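Aldehyde dehydrogenase 12 (Zea mays, PDB 6D97) catalyses the NAD-dependent oxidation of L-glutamate gamma-semialdehyde to glutamate, the last step of proline catabolism in plants. Local coordinates at residues T26-V37 with T125-R136. Numbering follows the deposited sequence.
Sequences TPSFATVSPQEV and TVLDFFAKLIQR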
ATOM      1  N   THR A  26      12.267  34.282 -26.942  1.00 64.09           N
ATOM      2  CA  THR A  26      11.171  33.412 -26.541  1.00 66.14           C
ATOM      3  C   THR A  26      11.403  32.002 -27.079  1.00 60.11           C
ATOM      4  O   THR A  26      12.091  31.833 -28.084  1.00 62.72           O
ATOM      5  CB  THR A  26       9.830  33.961 -27.031  1.00 64.85           C
ATOM      6  OG1 THR A  26       9.687  33.687 -28.431  1.00 69.80           O
ATOM      7  CG2 THR A  26       9.794  35.455 -26.818  1.00 64.14           C
ATOM      8  N   PRO A  27      10.851  30.999 -26.396  1.00 46.49           N
ATOM      9  CA  PRO A  27      11.096  29.601 -26.777  1.00 50.88           C
ATOM     10  C   PRO A  27      10.477  29.241 -28.117  1.00 48.24           C
ATOM     11  O   PRO A  27       9.604  29.935 -28.642  1.00 53.23           O
ATOM     12  CB  PRO A  27      10.436  28.810 -25.641  1.00 45.06           C
ATOM     13  CG  PRO A  27      10.416  29.764 -24.491  1.00 42.96           C
ATOM     14  CD  PRO A  27      10.153  31.099 -25.107  1.00 43.13           C
ATOM     15  N   SER A  28      10.934  28.101 -28.646  1.00 54.57           N
ATOM     16  CA  SER A  28      10.555  27.672 -29.990  1.00 54.64           C
ATOM     17  C   SER A  28       9.056  27.421 -30.100  1.00 50.46           C
ATOM     18  O   SER A  28       8.421  27.822 -31.083  1.00 47.42           O
ATOM     19  CB  SER A  28      11.342  26.414 -30.368  1.00 61.33           C
ATOM     20  OG  SER A  28      10.698  25.689 -31.400  1.00 74.45           O
ATOM     21  N   PHE A  29       8.468  26.771 -29.097  1.00 44.05           N
ATOM     22  CA  PHE A  29       7.051  26.442 -29.162  1.00 37.71           C
ATOM     23  C   PHE A  29       6.163  27.674 -29.046  1.00 42.77           C
ATOM     24  O   PHE A  29       4.968  27.591 -29.349  1.00 44.89           O
ATOM     25  CB  PHE A  29       6.696  25.454 -28.056  1.00 26.98           C
ATOM     26  CG  PHE A  29       6.954  25.977 -26.673  1.00 30.85           C
ATOM     27  CD1 PHE A  29       6.007  26.755 -26.027  1.00 32.01           C
ATOM     28  CD2 PHE A  29       8.140  25.691 -26.015  1.00 31.46           C
ATOM     29  CE1 PHE A  29       6.236  27.242 -24.760  1.00 35.37           C
ATOM     30  CE2 PHE A  29       8.375  26.175 -24.741  1.00 36.86           C
ATOM     31  CZ  PHE A  29       7.419  26.952 -24.113  1.00 40.98           C
ATOM     32  N   ALA A  30       6.716  28.799 -28.606  1.00 42.68           N
ATOM     33  CA  ALA A  30       5.892  29.941 -28.245  1.00 40.40           C
ATOM     34  C   ALA A  30       5.377  30.667 -29.479  1.00 41.93           C
ATOM     35  O   ALA A  30       6.073  30.791 -30.491  1.00 49.70           O
ATOM     36  CB  ALA A  30       6.688  30.905 -27.364  1.00 44.45           C
ATOM     37  N   THR A  31       4.135  31.136 -29.390  1.00 40.55           N
ATOM     38  CA  THR A  31       3.558  32.045 -30.371  1.00 40.65           C
ATOM     39  C   THR A  31       3.324  33.431 -29.788  1.00 42.07           C
ATOM     40  O   THR A  31       2.682  34.265 -30.433  1.00 50.12           O
ATOM     41  CB  THR A  31       2.246  31.479 -30.925  1.00 36.63           C
ATOM     42  OG1 THR A  31       1.327  31.242 -29.851  1.00 36.09           O
ATOM     43  CG2 THR A  31       2.499  30.176 -31.668  1.00 38.83           C
ATOM     44  N   VAL A  32       3.838  33.695 -28.590  1.00 46.92           N
ATOM     45  CA  VAL A  32       3.609  34.954 -27.896  1.00 45.61           C
ATOM     46  C   VAL A  32       4.876  35.350 -27.151  1.00 38.79           C
ATOM     47  O   VAL A  32       5.634  34.499 -26.682  1.00 47.75           O
ATOM     48  CB  VAL A  32       2.406  34.858 -26.928  1.00 46.97           C
ATOM     49  CG1 VAL A  32       2.703  33.890 -25.786  1.00 36.07           C
ATOM     50  CG2 VAL A  32       2.028  36.224 -26.384  1.00 43.67           C
ATOM     51  N   SER A  33       5.103  36.654 -27.051  1.00 42.45           N
ATOM     52  CA  SER A  33       6.198  37.208 -26.270  1.00 41.39           C
ATOM     53  C   SER A  33       5.609  37.876 -25.043  1.00 41.09           C
ATOM     54  O   SER A  33       4.955  38.921 -25.174  1.00 37.79           O
ATOM     55  CB  SER A  33       7.003  38.208 -27.094  1.00 45.44           C
ATOM     56  OG  SER A  33       7.901  38.940 -26.280  1.00 53.41           O
ATOM     57  N   PRO A  34       5.813  37.320 -23.842  1.00 42.08           N
ATOM     58  CA  PRO A  34       5.100  37.831 -22.655  1.00 39.29           C
ATOM     59  C   PRO A  34       5.331  39.300 -22.385  1.00 40.31           C
ATOM     60  O   PRO A  34       4.409  39.989 -21.945  1.00 49.28           O
ATOM     61  CB  PRO A  34       5.654  36.959 -21.520  1.00 40.49           C
ATOM     62  CG  PRO A  34       6.081  35.703 -22.204  1.00 43.51           C
ATOM     63  CD  PRO A  34       6.615  36.128 -23.536  1.00 34.02           C
ATOM     64  N   GLN A  35       6.535  39.802 -22.639  1.00 41.48           N
ATOM     65  CA  GLN A  35       6.836  41.192 -22.333  1.00 48.93           C
ATOM     66  C   GLN A  35       6.426  42.140 -23.454  1.00 54.03           C
ATOM     67  O   GLN A  35       6.275  43.342 -23.204  1.00 65.33           O
ATOM     68  CB  GLN A  35       8.322  41.351 -22.001  1.00 53.33           C
ATOM     69  CG  GLN A  35       9.282  40.591 -22.913  1.00 65.62           C
ATOM     70  CD  GLN A  35       9.273  39.090 -22.672  1.00 70.14           C
ATOM     71  OE1 GLN A  35       8.911  38.317 -23.558  1.00 68.44           O
ATOM     72  NE2 GLN A  35       9.659  38.674 -21.471  1.00 63.91           N
ATOM     73  N   GLU A  36       6.217  41.630 -24.668  1.00 43.33           N
ATOM     74  CA  GLU A  36       5.857  42.457 -25.813  1.00 42.17           C
ATOM     75  C   GLU A  36       4.355  42.695 -25.943  1.00 39.98           C
ATOM     76  O   GLU A  36       3.950  43.752 -26.437  1.00 46.57           O
ATOM     77  CB  GLU A  36       6.352  41.803 -27.106  1.00 52.15           C
ATOM     78  CG  GLU A  36       7.284  42.672 -27.943  1.00 61.44           C
ATOM     79  CD  GLU A  36       8.749  42.496 -27.574  1.00 76.55           C
ATOM     80  OE1 GLU A  36       9.131  42.848 -26.435  1.00 78.71           O
ATOM     81  OE2 GLU A  36       9.518  41.993 -28.422  1.00 79.43           O
ATOM     82  N   VAL A  37       3.533  41.735 -25.514  1.00 43.34           N
ATOM     83  CA  VAL A  37       2.110  41.745 -25.834  1.00 41.14           C
ATOM     84  C   VAL A  37       1.424  42.947 -25.192  1.00 46.65           C
ATOM     85  O   VAL A  37       1.564  43.208 -23.990  1.00 33.08           O
ATOM     86  CB  VAL A  37       1.456  40.418 -25.419  1.00 43.07           C
ATOM     87  CG1 VAL A  37       1.745  40.102 -23.965  1.00 46.40           C
ATOM     88  CG2 VAL A  37      -0.041  40.472 -25.704  1.00 44.74           C
ATOM     89  N   THR A 125      15.178  29.986 -19.459  1.00 28.47           N
ATOM     90  CA  THR A 125      14.428  30.859 -20.355  1.00 29.33           C
ATOM     91  C   THR A 125      12.972  30.428 -20.478  1.00 32.01           C
ATOM     92  O   THR A 125      12.101  31.269 -20.719  1.00 36.28           O
ATOM     93  CB  THR A 125      15.083  30.902 -21.736  1.00 32.47           C
ATOM     94  OG1 THR A 125      15.173  29.575 -22.268  1.00 45.29           O
ATOM     95  CG2 THR A 125      16.476  31.517 -21.648  1.00 33.58           C
ATOM     96  N   VAL A 126      12.685  29.136 -20.313  1.00 34.20           N
ATOM     97  CA  VAL A 126      11.300  28.681 -20.391  1.00 29.10           C
ATOM     98  C   VAL A 126      10.574  28.955 -19.081  1.00 30.19           C
ATOM     99  O   VAL A 126       9.401  29.350 -19.081  1.00 34.27           O
ATOM    100  CB  VAL A 126      11.246  27.193 -20.777  1.00 24.86           C
ATOM    101  CG1 VAL A 126       9.802  26.730 -20.895  1.00 24.21           C
ATOM    102  CG2 VAL A 126      12.004  26.956 -22.075  1.00 25.70           C
ATOM    103  N   LEU A 127      11.257  28.742 -17.950  1.00 29.67           N
ATOM    104  CA  LEU A 127      10.727  29.160 -16.655  1.00 36.58           C
ATOM    105  C   LEU A 127      10.340  30.630 -16.684  1.00 36.62           C
ATOM    106  O   LEU A 127       9.216  31.002 -16.328  1.00 34.06           O
ATOM    107  CB  LEU A 127      11.764  28.917 -15.554  1.00 40.29           C
ATOM    108  CG  LEU A 127      12.058  27.537 -14.966  1.00 44.65           C
ATOM    109  CD1 LEU A 127      13.346  27.583 -14.163  1.00 35.44           C
ATOM    110  CD2 LEU A 127      10.911  27.071 -14.089  1.00 51.39           C
ATOM    111  N   ASP A 128      11.270  31.481 -17.118  1.00 29.73           N
ATOM    112  CA  ASP A 128      11.014  32.914 -17.145  1.00 29.89           C
ATOM    113  C   ASP A 128       9.877  33.257 -18.102  1.00 29.95           C
ATOM    114  O   ASP A 128       9.039  34.113 -17.798  1.00 30.81           O
ATOM    115  CB  ASP A 128      12.296  33.648 -17.530  1.00 26.86           C
ATOM    116  CG  ASP A 128      12.125  35.143 -17.543  1.00 37.19           C
ATOM    117  OD1 ASP A 128      11.949  35.731 -16.457  1.00 39.20           O
ATOM    118  OD2 ASP A 128      12.166  35.730 -18.642  1.00 41.62           O
ATOM    119  N   PHE A 129       9.831  32.590 -19.257  1.00 34.54           N
ATOM    120  CA  PHE A 129       8.751  32.812 -20.214  1.00 32.35           C
ATOM    121  C   PHE A 129       7.390  32.577 -19.572  1.00 28.51           C
ATOM    122  O   PHE A 129       6.497  33.428 -19.646  1.00 32.13           O
ATOM    123  CB  PHE A 129       8.943  31.898 -21.426  1.00 28.47           C
ATOM    124  CG  PHE A 129       7.758  31.843 -22.344  1.00 29.53           C
ATOM    125  CD1 PHE A 129       7.602  32.777 -23.352  1.00 27.59           C
ATOM    126  CD2 PHE A 129       6.808  30.840 -22.209  1.00 34.38           C
ATOM    127  CE1 PHE A 129       6.514  32.728 -24.204  1.00 27.77           C
ATOM    128  CE2 PHE A 129       5.717  30.784 -23.055  1.00 32.02           C
ATOM    129  CZ  PHE A 129       5.570  31.729 -24.057  1.00 26.96           C
ATOM    130  N   PHE A 130       7.220  31.425 -18.919  1.00 24.60           N
ATOM    131  CA  PHE A 130       5.925  31.099 -18.333  1.00 28.73           C
ATOM    132  C   PHE A 130       5.623  31.973 -17.121  1.00 29.25           C
ATOM    133  O   PHE A 130       4.473  32.370 -16.910  1.00 30.37           O
ATOM    134  CB  PHE A 130       5.872  29.617 -17.966  1.00 26.38           C
ATOM    135  CG  PHE A 130       5.435  28.736 -19.100  1.00 28.09           C
ATOM    136  CD1 PHE A 130       4.117  28.748 -19.531  1.00 27.42           C
ATOM    137  CD2 PHE A 130       6.340  27.907 -19.743  1.00 26.95           C
ATOM    138  CE1 PHE A 130       3.706  27.942 -20.572  1.00 28.18           C
ATOM    139  CE2 PHE A 130       5.936  27.095 -20.782  1.00 25.59           C
ATOM    140  CZ  PHE A 130       4.618  27.115 -21.200  1.00 33.15           C
ATOM    141  N   ALA A 131       6.639  32.286 -16.313  1.00 29.39           N
ATOM    142  CA  ALA A 131       6.423  33.171 -15.174  1.00 31.20           C
ATOM    143  C   ALA A 131       5.955  34.547 -15.629  1.00 32.18           C
ATOM    144  O   ALA A 131       5.026  35.120 -15.050  1.00 30.56           O
ATOM    145  CB  ALA A 131       7.702  33.285 -14.348  1.00 24.46           C
ATOM    146  N   LYS A 132       6.585  35.090 -16.674  1.00 28.43           N
ATOM    147  CA  LYS A 132       6.187  36.400 -17.177  1.00 30.12           C
ATOM    148  C   LYS A 132       4.805  36.356 -17.810  1.00 26.16           C
ATOM    149  O   LYS A 132       4.002  37.272 -17.609  1.00 28.70           O
ATOM    150  CB  LYS A 132       7.211  36.913 -18.185  1.00 27.20           C
ATOM    151  CG  LYS A 132       8.092  38.028 -17.661  1.00 41.70           C
ATOM    152  CD  LYS A 132       9.528  37.565 -17.547  1.00 48.61           C
ATOM    153  CE  LYS A 132      10.453  38.727 -17.224  1.00 48.90           C
ATOM    154  NZ  LYS A 132      11.823  38.519 -17.765  1.00 47.77           N
ATOM    155  N   LEU A 133       4.514  35.310 -18.585  1.00 31.14           N
ATOM    156  CA  LEU A 133       3.200  35.196 -19.207  1.00 31.86           C
ATOM    157  C   LEU A 133       2.101  35.090 -18.158  1.00 32.57           C
ATOM    158  O   LEU A 133       1.031  35.690 -18.310  1.00 33.91           O
ATOM    159  CB  LEU A 133       3.165  33.993 -20.147  1.00 33.58           C
ATOM    160  CG  LEU A 133       1.976  33.932 -21.101  1.00 31.30           C
ATOM    161  CD1 LEU A 133       1.845  35.218 -21.879  1.00 26.95           C
ATOM    162  CD2 LEU A 133       2.139  32.766 -22.054  1.00 29.46           C
ATOM    163  N   ILE A 134       2.345  34.321 -17.093  1.00 37.39           N
ATOM    164  CA  ILE A 134       1.389  34.225 -15.991  1.00 36.84           C
ATOM    165  C   ILE A 134       1.128  35.604 -15.401  1.00 33.26           C
ATOM    166  O   ILE A 134      -0.020  35.989 -15.143  1.00 36.00           O
ATOM    167  CB  ILE A 134       1.907  33.248 -14.918  1.00 26.74           C
ATOM    168  CG1 ILE A 134       1.804  31.805 -15.412  1.00 29.05           C
ATOM    169  CG2 ILE A 134       1.157  33.426 -13.604  1.00 23.98           C
ATOM    170  CD1 ILE A 134       2.519  30.814 -14.517  1.00 31.50           C
ATOM    171  N   GLN A 135       2.202  36.371 -15.192  1.00 28.51           N
ATOM    172  CA  GLN A 135       2.088  37.704 -14.607  1.00 29.28           C
ATOM    173  C   GLN A 135       1.198  38.624 -15.427  1.00 28.75           C
ATOM    174  O   GLN A 135       0.472  39.446 -14.862  1.00 30.39           O
ATOM    175  CB  GLN A 135       3.470  38.337 -14.472  1.00 39.31           C
ATOM    176  CG  GLN A 135       4.218  37.998 -13.212  1.00 30.48           C
ATOM    177  CD  GLN A 135       5.448  38.859 -13.037  1.00 40.34           C
ATOM    178  OE1 GLN A 135       6.423  38.727 -13.772  1.00 45.65           O
ATOM    179  NE2 GLN A 135       5.407  39.756 -12.062  1.00 26.40           N
ATOM    180  N   ARG A 136       1.249  38.518 -16.755  1.00 26.46           N
ATOM    181  CA  ARG A 136       0.501  39.459 -17.582  1.00 27.85           C
ATOM    182  C   ARG A 136      -1.002  39.235 -17.497  1.00 27.03           C
ATOM    183  O   ARG A 136      -1.774  40.187 -17.605  1.00 31.27           O
ATOM    184  CB  ARG A 136       0.965  39.381 -19.038  1.00 27.91           C
ATOM    185  CG  ARG A 136       2.416  39.785 -19.312  1.00 28.46           C
ATOM    186  CD  ARG A 136       2.722  41.220 -18.902  1.00 29.24           C
ATOM    187  NE  ARG A 136       1.770  42.178 -19.457  1.00 31.94           N
ATOM    188  CZ  ARG A 136       1.856  42.716 -20.669  1.00 36.38           C
ATOM    189  NH1 ARG A 136       2.855  42.397 -21.476  1.00 31.29           N
ATOM    190  NH2 ARG A 136       0.935  43.574 -21.076  1.00 31.66           N
TER
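The carbonyl oxygen of V37 is gripped by both terminal nitrogens of R136: NH1 at 2.9 Å and, through a weaker bond, NH2 at 3.0 Å. R136 NH1 also reaches P34 O at 2.9 Å, so one nitrogen joins two carbonyls three residues apart in the loop; both bonds are bent (136° at the hydrogen). Bends at chi2 and chi3 fold the arginine chain back so that its CG and CD run close beside P34 O. NH2 has a salt-bridge partner in D64, which helps fix the guanidinium's rotation. A leucine here would probably leave both carbonyls without this donor and D64 without its charged mate. The N-terminal loop ahead of strand 43-49 is laid along helix 124-137 of the aldehyde dehydrogenase fold, away from the NAD pocket. The F129 ring, with CG anti to the backbone N (chi1 169°), stands among P27, A30, V32 and P34, P27 CD and P34 CD each 3.5 Å from F129 CD1. F29 turns an edge toward the F129 face in an offset T-shaped pair, planes at 89°, and lies nearly parallel to F130 but slid aside, barely overlapping, F29 CZ to F130 CE2 3.6 Å. V32 CG1 and L133 CD2 meet tip to tip at 3.9 Å.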